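Local coordinates for long form D7clu1 salivary protein (Culex quinquefasciatus, PDB 6V4C), which binds and sequesters adenine nucleotides, above all ATP and ADP, so that platelet aggregation and hemostasis are inhibited while the mosquito feeds, at residues Val11-Ala16 against Gly190-Lys195; Ile150-Gly155 against Tyr159-Ala164. All blocks are in the same frame, centred on the assembly; numbering follows the deposited sequence.

Interaction 1: residues Val11-Ala16 against Gly190-Lys195; sequences VAFEEA and GMRWMK. With ADP (adenosine-5'-diphosphate), chain B.
Gly190, the last residue of helix 179-190, meets Phe13 only loosely: its O lies 4.4 Å from Phe13 CE2, oblique to the ring. Arg192 NH1 donates to Gly190 O (3.0 Å), and this oxygen lies in the guanidinium plane, so the bond restrains the group's rotation. Met191 brings its O to 4.2 Å from Phe13 CZ, while its methyl covers one face of Trp193. At Arg192 the chain leaves the helix with positive phi in a Schellman motif, and the side chain sets out toward helix 8-22. Bent at chi2 (67°), it runs along Phe13: Arg192 CD lies over the face, 3.8 Å from the centroid of the Phe13 ring, in a CH-pi contact, and the guanidinium beyond it stacks nearly parallel (5°), a cation-pi pair as well, with Arg192 CZ 3.9 Å from the same centroid. Phe13 carries CG anti to the backbone N (chi1 -174°), which sends the ring off helix 8-22 to this partner. Arg192 NH1 also forms a salt bridge with Glu9, one turn before Phe13 on helix 8-22, and Tyr266 of the ADP site meets Phe13 edge-to-face. Ala12, next to Phe13, touches the nucleotide itself, CB to C8 of ADP at 3.5 Å. The contact joins helix 8-22 to the C-terminal end of helix 179-190 beside the nucleotide pocket, with Met191 and Trp193 packed on helix 249-263.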
loop_
_atom_site.group_PDB
_atom_site.type_symbol
_atom_site.label_atom_id
_atom_site.label_comp_id
_atom_site.label_asym_id
_atom_site.label_seq_id
_atom_site.Cartn_x
_atom_site.Cartn_y
_atom_site.Cartn_z
ATOM N N VAL A 11 -4.571 3.641 3.742
ATOM C CA VAL A 11 -4.000 3.400 5.073
ATOM C C VAL A 11 -3.560 1.982 5.211
ATOM O O VAL A 11 -2.593 1.786 5.655
ATOM C CB VAL A 11 -4.960 3.819 6.164
ATOM C CG1 VAL A 11 -4.401 3.537 7.494
ATOM C CG2 VAL A 11 -5.456 5.197 5.989
ATOM N N ALA A 12 -4.343 1.044 4.697
ATOM C CA ALA A 12 -3.952 -0.359 4.796
ATOM C C ALA A 12 -2.668 -0.632 4.023
ATOM O O ALA A 12 -1.813 -1.403 4.478
ATOM C CB ALA A 12 -5.088 -1.258 4.309
ATOM N N PHE A 13 -2.510 -0.005 2.855
ATOM C CA PHE A 13 -1.264 -0.146 2.109
ATOM C C PHE A 13 -0.076 0.367 2.915
ATOM O O PHE A 13 0.966 -0.297 2.994
ATOM C CB PHE A 13 -1.358 0.593 0.774
ATOM C CG PHE A 13 -0.161 0.386 -0.120
ATOM C CD1 PHE A 13 0.950 1.213 -0.027
ATOM C CD2 PHE A 13 -0.150 -0.639 -1.054
ATOM C CE1 PHE A 13 2.048 1.018 -0.845
ATOM C CE2 PHE A 13 0.944 -0.836 -1.876
ATOM C CZ PHE A 13 2.043 -0.007 -1.771
ATOM N N GLU A 14 -0.210 1.548 3.519
ATOM C CA GLU A 14 0.912 2.123 4.253
ATOM C C GLU A 14 1.194 1.353 5.538
ATOM O O GLU A 14 2.358 1.157 5.904
ATOM C CB GLU A 14 0.660 3.603 4.541
ATOM C CG GLU A 14 0.481 4.458 3.288
ATOM C CD GLU A 14 1.730 4.524 2.421
ATOM O OE1 GLU A 14 2.843 4.285 2.939
ATOM O OE2 GLU A 14 1.595 4.822 1.216
ATOM N N GLU A 15 0.145 0.904 6.232
ATOM C CA GLU A 15 0.347 0.126 7.452
ATOM C C GLU A 15 1.112 -1.159 7.163
ATOM O O GLU A 15 2.063 -1.501 7.875
ATOM C CB GLU A 15 -0.996 -0.196 8.112
ATOM C CG GLU A 15 -0.855 -1.025 9.388
ATOM C CD GLU A 15 -2.159 -1.670 9.829
ATOM O OE1 GLU A 15 -2.700 -1.271 10.885
ATOM O OE2 GLU A 15 -2.644 -2.574 9.115
ATOM N N ALA A 16 0.708 -1.879 6.113
ATOM C CA ALA A 16 1.366 -3.136 5.773
ATOM C C ALA A 16 2.826 -2.914 5.400
ATOM O O ALA A 16 3.692 -3.728 5.737
ATOM C CB ALA A 16 0.615 -3.821 4.630
ATOM N N GLY A 190 -1.581 2.037 -8.690
ATOM C CA GLY A 190 -2.065 1.149 -7.642
ATOM C C GLY A 190 -0.950 0.382 -6.957
ATOM O O GLY A 190 -1.007 0.130 -5.751
ATOM N N MET A 191 0.078 -0.003 -7.718
ATOM C CA MET A 191 1.267 -0.636 -7.160
ATOM C C MET A 191 2.178 0.350 -6.445
ATOM O O MET A 191 3.152 -0.078 -5.818
ATOM C CB MET A 191 2.085 -1.306 -8.267
ATOM C CG MET A 191 1.455 -2.541 -8.892
ATOM S SD MET A 191 2.604 -3.363 -10.022
ATOM C CE MET A 191 2.707 -2.168 -11.355
ATOM N N ARG A 192 1.899 1.648 -6.540
ATOM C CA ARG A 192 2.768 2.704 -6.020
ATOM C C ARG A 192 4.114 2.765 -6.738
ATOM O O ARG A 192 5.057 3.392 -6.246
ATOM C CB ARG A 192 2.944 2.642 -4.497
ATOM C CG ARG A 192 1.830 3.311 -3.684
ATOM C CD ARG A 192 0.485 2.589 -3.805
ATOM N NE ARG A 192 -0.471 3.063 -2.804
ATOM C CZ ARG A 192 -1.696 2.571 -2.644
ATOM N NH1 ARG A 192 -2.134 1.592 -3.423
ATOM N NH2 ARG A 192 -2.489 3.064 -1.703
ATOM N N TRP A 193 4.232 2.112 -7.899
ATOM C CA TRP A 193 5.394 2.354 -8.752
ATOM C C TRP A 193 5.413 3.799 -9.228
ATOM O O TRP A 193 6.482 4.404 -9.376
ATOM C CB TRP A 193 5.385 1.412 -9.955
ATOM C CG TRP A 193 5.776 -0.001 -9.636
ATOM C CD1 TRP A 193 5.821 -0.586 -8.405
ATOM C CD2 TRP A 193 6.192 -1.003 -10.573
ATOM N NE1 TRP A 193 6.235 -1.895 -8.516
ATOM C CE2 TRP A 193 6.468 -2.173 -9.836
ATOM C CE3 TRP A 193 6.357 -1.023 -11.962
ATOM C CZ2 TRP A 193 6.897 -3.352 -10.444
ATOM C CZ3 TRP A 193 6.782 -2.197 -12.563
ATOM C CH2 TRP A 193 7.046 -3.345 -11.803
ATOM N N MET A 194 4.236 4.358 -9.492
ATOM C CA MET A 194 4.066 5.780 -9.750
ATOM C C MET A 194 3.349 6.382 -8.553
ATOM O O MET A 194 2.315 5.862 -8.119
ATOM C CB MET A 194 3.240 6.012 -11.020
ATOM C CG MET A 194 3.144 7.473 -11.453
ATOM S SD MET A 194 1.949 7.744 -12.779
ATOM C CE MET A 194 2.996 8.130 -14.174
ATOM N N LYS A 195 3.906 7.459 -8.008
ATOM C CA LYS A 195 3.315 8.107 -6.851
ATOM C C LYS A 195 2.124 8.963 -7.276
ATOM O O LYS A 195 1.814 9.103 -8.462
ATOM C CB LYS A 195 4.362 8.939 -6.112
ATOM C CG LYS A 195 5.544 8.120 -5.617
ATOM C CD LYS A 195 6.401 8.879 -4.613
ATOM C CE LYS A 195 7.180 10.015 -5.253
ATOM N NZ LYS A 195 8.419 10.322 -4.477
HETATM P PB ADP B . -10.244 -8.328 9.119
HETATM O O1B ADP B . -11.608 -8.504 9.044
HETATM O O2B ADP B . -9.590 -9.219 10.000
HETATM O O3B ADP B . -9.914 -7.031 9.412
HETATM P PA ADP B . -8.581 -10.045 7.464
HETATM O O1A ADP B . -9.098 -11.357 6.974
HETATM O O2A ADP B . -7.797 -10.246 8.623
HETATM O O3A ADP B . -9.696 -9.027 7.786
HETATM O "O5'" ADP B . -7.878 -9.025 6.576
HETATM C "C5'" ADP B . -7.519 -7.739 7.034
HETATM C "C4'" ADP B . -6.402 -7.139 6.211
HETATM O "O4'" ADP B . -6.888 -6.492 5.062
HETATM C "C3'" ADP B . -5.637 -5.978 6.803
HETATM O "O3'" ADP B . -4.607 -6.389 7.640
HETATM C "C2'" ADP B . -5.168 -5.144 5.616
HETATM O "O2'" ADP B . -3.849 -5.376 5.359
HETATM C "C1'" ADP B . -5.903 -5.757 4.470
HETATM N N9 ADP B . -6.531 -4.830 3.581
HETATM C C8 ADP B . -7.402 -3.906 3.940
HETATM N N7 ADP B . -7.866 -3.227 2.974
HETATM C C5 ADP B . -7.258 -3.717 1.884
HETATM C C6 ADP B . -7.327 -3.414 0.529
HETATM N N6 ADP B . -8.063 -2.489 0.017
HETATM N N1 ADP B . -6.577 -4.098 -0.298
HETATM C C2 ADP B . -5.802 -5.020 0.181
HETATM N N3 ADP B . -5.672 -5.398 1.402
HETATM C C4 ADP B . -6.425 -4.721 2.238
#

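Interaction 2: residues Ile150-Gly155 against Tyr159-Ala164; sequences IFRFCG and YQDGEA
The loop between helices 150-158 and 164-172 brings Gly155 and Tyr159 together: helix 150-158 ends, a type II beta turn from Gln160 to Glu163 follows, and helix 164-172 begins, with Glu163 at its N-cap position. Tyr159 N donates to Gly155 O (2.9 Å), the bond that closes the last turn of helix 150-158, after which Tyr159 takes an extended backbone. Gly155 O also lies near the plane of the Tyr159 ring at its edge, 3.9 Å from Tyr159 CD2. Arg152, one turn before Gly155, bends at chi2 (60°) and reaches across to Asp161 in the turn. Its guanidinium grips the carboxylate end-on: Arg152 NH1 to Asp161 OD1 at 3.0 Å, and Arg152 NH2 to Asp161 OD2 at 3.1 Å. The two planes are turned 41° apart; OD1 is met from well above the carboxylate plane and OD2 on its syn side, tilted less from it. Inside the turn, Gln160 N binds Glu163 OE2 through the anti lone pair (2.8 Å), and Glu163 N returns to Gln160 O, closing the turn around Gly162 with its positive phi. Arg152 NH1 also bonds Tyr166 OH, and Tyr159 OH bonds Asp177. With one nitrogen for each oxygen, the salt bridge restrains the rotation of both charged groups; because Asp161 is exposed, solvent probably screens the attraction, whereas the backbone bond at Gly155 lies on buried residues.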
loop_
_atom_site.group_PDB
_atom_site.type_symbol
_atom_site.label_atom_id
_atom_site.label_comp_id
_atom_site.label_asym_id
_atom_site.label_seq_id
_atom_site.Cartn_x
_atom_site.Cartn_y
_atom_site.Cartn_z
ATOM N N ILE A 150 -5.189 -5.642 -7.614
ATOM C CA ILE A 150 -5.144 -4.317 -8.227
ATOM C C ILE A 150 -5.291 -4.421 -9.741
ATOM O O ILE A 150 -5.945 -3.583 -10.375
ATOM C CB ILE A 150 -3.869 -3.561 -7.800
ATOM C CG1 ILE A 150 -3.813 -2.171 -8.440
ATOM C CG2 ILE A 150 -2.622 -4.358 -8.162
ATOM C CD1 ILE A 150 -4.920 -1.238 -7.995
ATOM N N PHE A 151 -4.719 -5.470 -10.340
ATOM C CA PHE A 151 -4.816 -5.634 -11.787
ATOM C C PHE A 151 -6.236 -5.981 -12.213
ATOM O O PHE A 151 -6.725 -5.475 -13.229
ATOM C CB PHE A 151 -3.824 -6.695 -12.270
ATOM C CG PHE A 151 -2.392 -6.344 -11.994
ATOM C CD1 PHE A 151 -1.705 -5.484 -12.831
ATOM C CD2 PHE A 151 -1.741 -6.859 -10.888
ATOM C CE1 PHE A 151 -0.389 -5.149 -12.573
ATOM C CE2 PHE A 151 -0.421 -6.528 -10.627
ATOM C CZ PHE A 151 0.251 -5.672 -11.469
ATOM N N ARG A 152 -6.911 -6.843 -11.451
ATOM C CA ARG A 152 -8.296 -7.177 -11.766
ATOM C C ARG A 152 -9.211 -5.986 -11.514
ATOM O O ARG A 152 -10.122 -5.714 -12.306
ATOM C CB ARG A 152 -8.731 -8.395 -10.949
ATOM C CG ARG A 152 -10.190 -8.794 -11.119
ATOM C CD ARG A 152 -10.514 -9.151 -12.559
ATOM N NE ARG A 152 -11.915 -9.545 -12.704
ATOM C CZ ARG A 152 -12.536 -9.686 -13.870
ATOM N NH1 ARG A 152 -11.886 -9.464 -15.004
ATOM N NH2 ARG A 152 -13.813 -10.044 -13.901
ATOM N N PHE A 153 -8.969 -5.254 -10.423
ATOM C CA PHE A 153 -9.756 -4.061 -10.141
ATOM C C PHE A 153 -9.628 -3.038 -11.265
ATOM O O PHE A 153 -10.625 -2.437 -11.686
ATOM C CB PHE A 153 -9.331 -3.458 -8.803
ATOM C CG PHE A 153 -10.118 -2.244 -8.417
ATOM C CD1 PHE A 153 -11.390 -2.371 -7.882
ATOM C CD2 PHE A 153 -9.591 -0.974 -8.592
ATOM C CE1 PHE A 153 -12.122 -1.253 -7.528
ATOM C CE2 PHE A 153 -10.317 0.145 -8.239
ATOM C CZ PHE A 153 -11.584 0.004 -7.708
ATOM N N CYS A 154 -8.408 -2.833 -11.772
ATOM C CA CYS A 154 -8.211 -1.912 -12.890
ATOM C C CYS A 154 -8.721 -2.507 -14.199
ATOM O O CYS A 154 -9.286 -1.790 -15.033
ATOM C CB CYS A 154 -6.730 -1.551 -13.029
ATOM S SG CYS A 154 -6.033 -0.564 -11.678
ATOM N N GLY A 155 -8.523 -3.812 -14.398
ATOM C CA GLY A 155 -8.898 -4.422 -15.665
ATOM C C GLY A 155 -10.388 -4.366 -15.931
ATOM O O GLY A 155 -10.821 -4.188 -17.074
ATOM N N TYR A 159 -11.501 -3.253 -19.705
ATOM C CA TYR A 159 -11.585 -4.396 -20.596
ATOM C C TYR A 159 -12.832 -5.214 -20.303
ATOM O O TYR A 159 -13.259 -5.343 -19.151
ATOM C CB TYR A 159 -10.370 -5.318 -20.443
ATOM C CG TYR A 159 -9.062 -4.699 -20.862
ATOM C CD1 TYR A 159 -8.737 -4.560 -22.205
ATOM C CD2 TYR A 159 -8.148 -4.259 -19.917
ATOM C CE1 TYR A 159 -7.538 -3.996 -22.594
ATOM C CE2 TYR A 159 -6.946 -3.694 -20.294
ATOM C CZ TYR A 159 -6.646 -3.564 -21.635
ATOM O OH TYR A 159 -5.450 -3.000 -22.016
ATOM N N GLN A 160 -13.411 -5.770 -21.363
ATOM C CA GLN A 160 -14.420 -6.805 -21.212
ATOM C C GLN A 160 -13.734 -8.129 -20.916
ATOM O O GLN A 160 -12.674 -8.430 -21.472
ATOM C CB GLN A 160 -15.237 -6.944 -22.494
ATOM C CG GLN A 160 -16.163 -5.780 -22.774
ATOM C CD GLN A 160 -17.266 -6.146 -23.748
ATOM O OE1 GLN A 160 -17.385 -5.555 -24.821
ATOM N NE2 GLN A 160 -18.082 -7.128 -23.375
ATOM N N ASP A 161 -14.339 -8.911 -20.026
ATOM C CA ASP A 161 -13.798 -10.219 -19.690
ATOM C C ASP A 161 -13.632 -11.056 -20.950
ATOM O O ASP A 161 -14.546 -11.153 -21.771
ATOM C CB ASP A 161 -14.736 -10.931 -18.714
ATOM C CG ASP A 161 -14.712 -10.319 -17.327
ATOM O OD1 ASP A 161 -14.017 -9.298 -17.137
ATOM O OD2 ASP A 161 -15.382 -10.864 -16.425
ATOM N N GLY A 162 -12.446 -11.632 -21.111
ATOM C CA GLY A 162 -12.177 -12.534 -22.206
ATOM C C GLY A 162 -11.834 -11.888 -23.529
ATOM O O GLY A 162 -11.573 -12.613 -24.496
ATOM N N GLU A 163 -11.825 -10.560 -23.617
ATOM C CA GLU A 163 -11.482 -9.931 -24.884
ATOM C C GLU A 163 -9.991 -10.089 -25.171
ATOM O O GLU A 163 -9.166 -10.184 -24.258
ATOM C CB GLU A 163 -11.905 -8.460 -24.913
ATOM C CG GLU A 163 -10.939 -7.481 -24.270
ATOM C CD GLU A 163 -11.307 -6.037 -24.568
ATOM O OE1 GLU A 163 -10.860 -5.504 -25.607
ATOM O OE2 GLU A 163 -12.057 -5.438 -23.770
ATOM N N ALA A 164 -9.655 -10.124 -26.465
ATOM C CA ALA A 164 -8.323 -10.546 -26.889
ATOM C C ALA A 164 -7.226 -9.670 -26.295
ATOM O O ALA A 164 -6.200 -10.182 -25.835
ATOM C CB ALA A 164 -8.235 -10.567 -28.416
#

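How the interactions relate
From the N terminus, helix 8-22 supplies the first half of interaction 1, and the chain then runs through the rest of the N-terminal PBP/GOBP region and into the second before 190-195 returns to it, 174 residues on. Interaction 2 lies wholly within that loop: it closes a local turn between helices 150-158 and 164-172 with just three residues between its segments. The long closure ties the two PBP/GOBP regions together; the short one is confined to the second. Their centres are 21 Å apart, yet the segments touch, Met191 SD packing against Phe151 CZ and Gly190 against Ile150. The Cys154-Cys186 disulfide further joins helix 150-158 to helix 179-190.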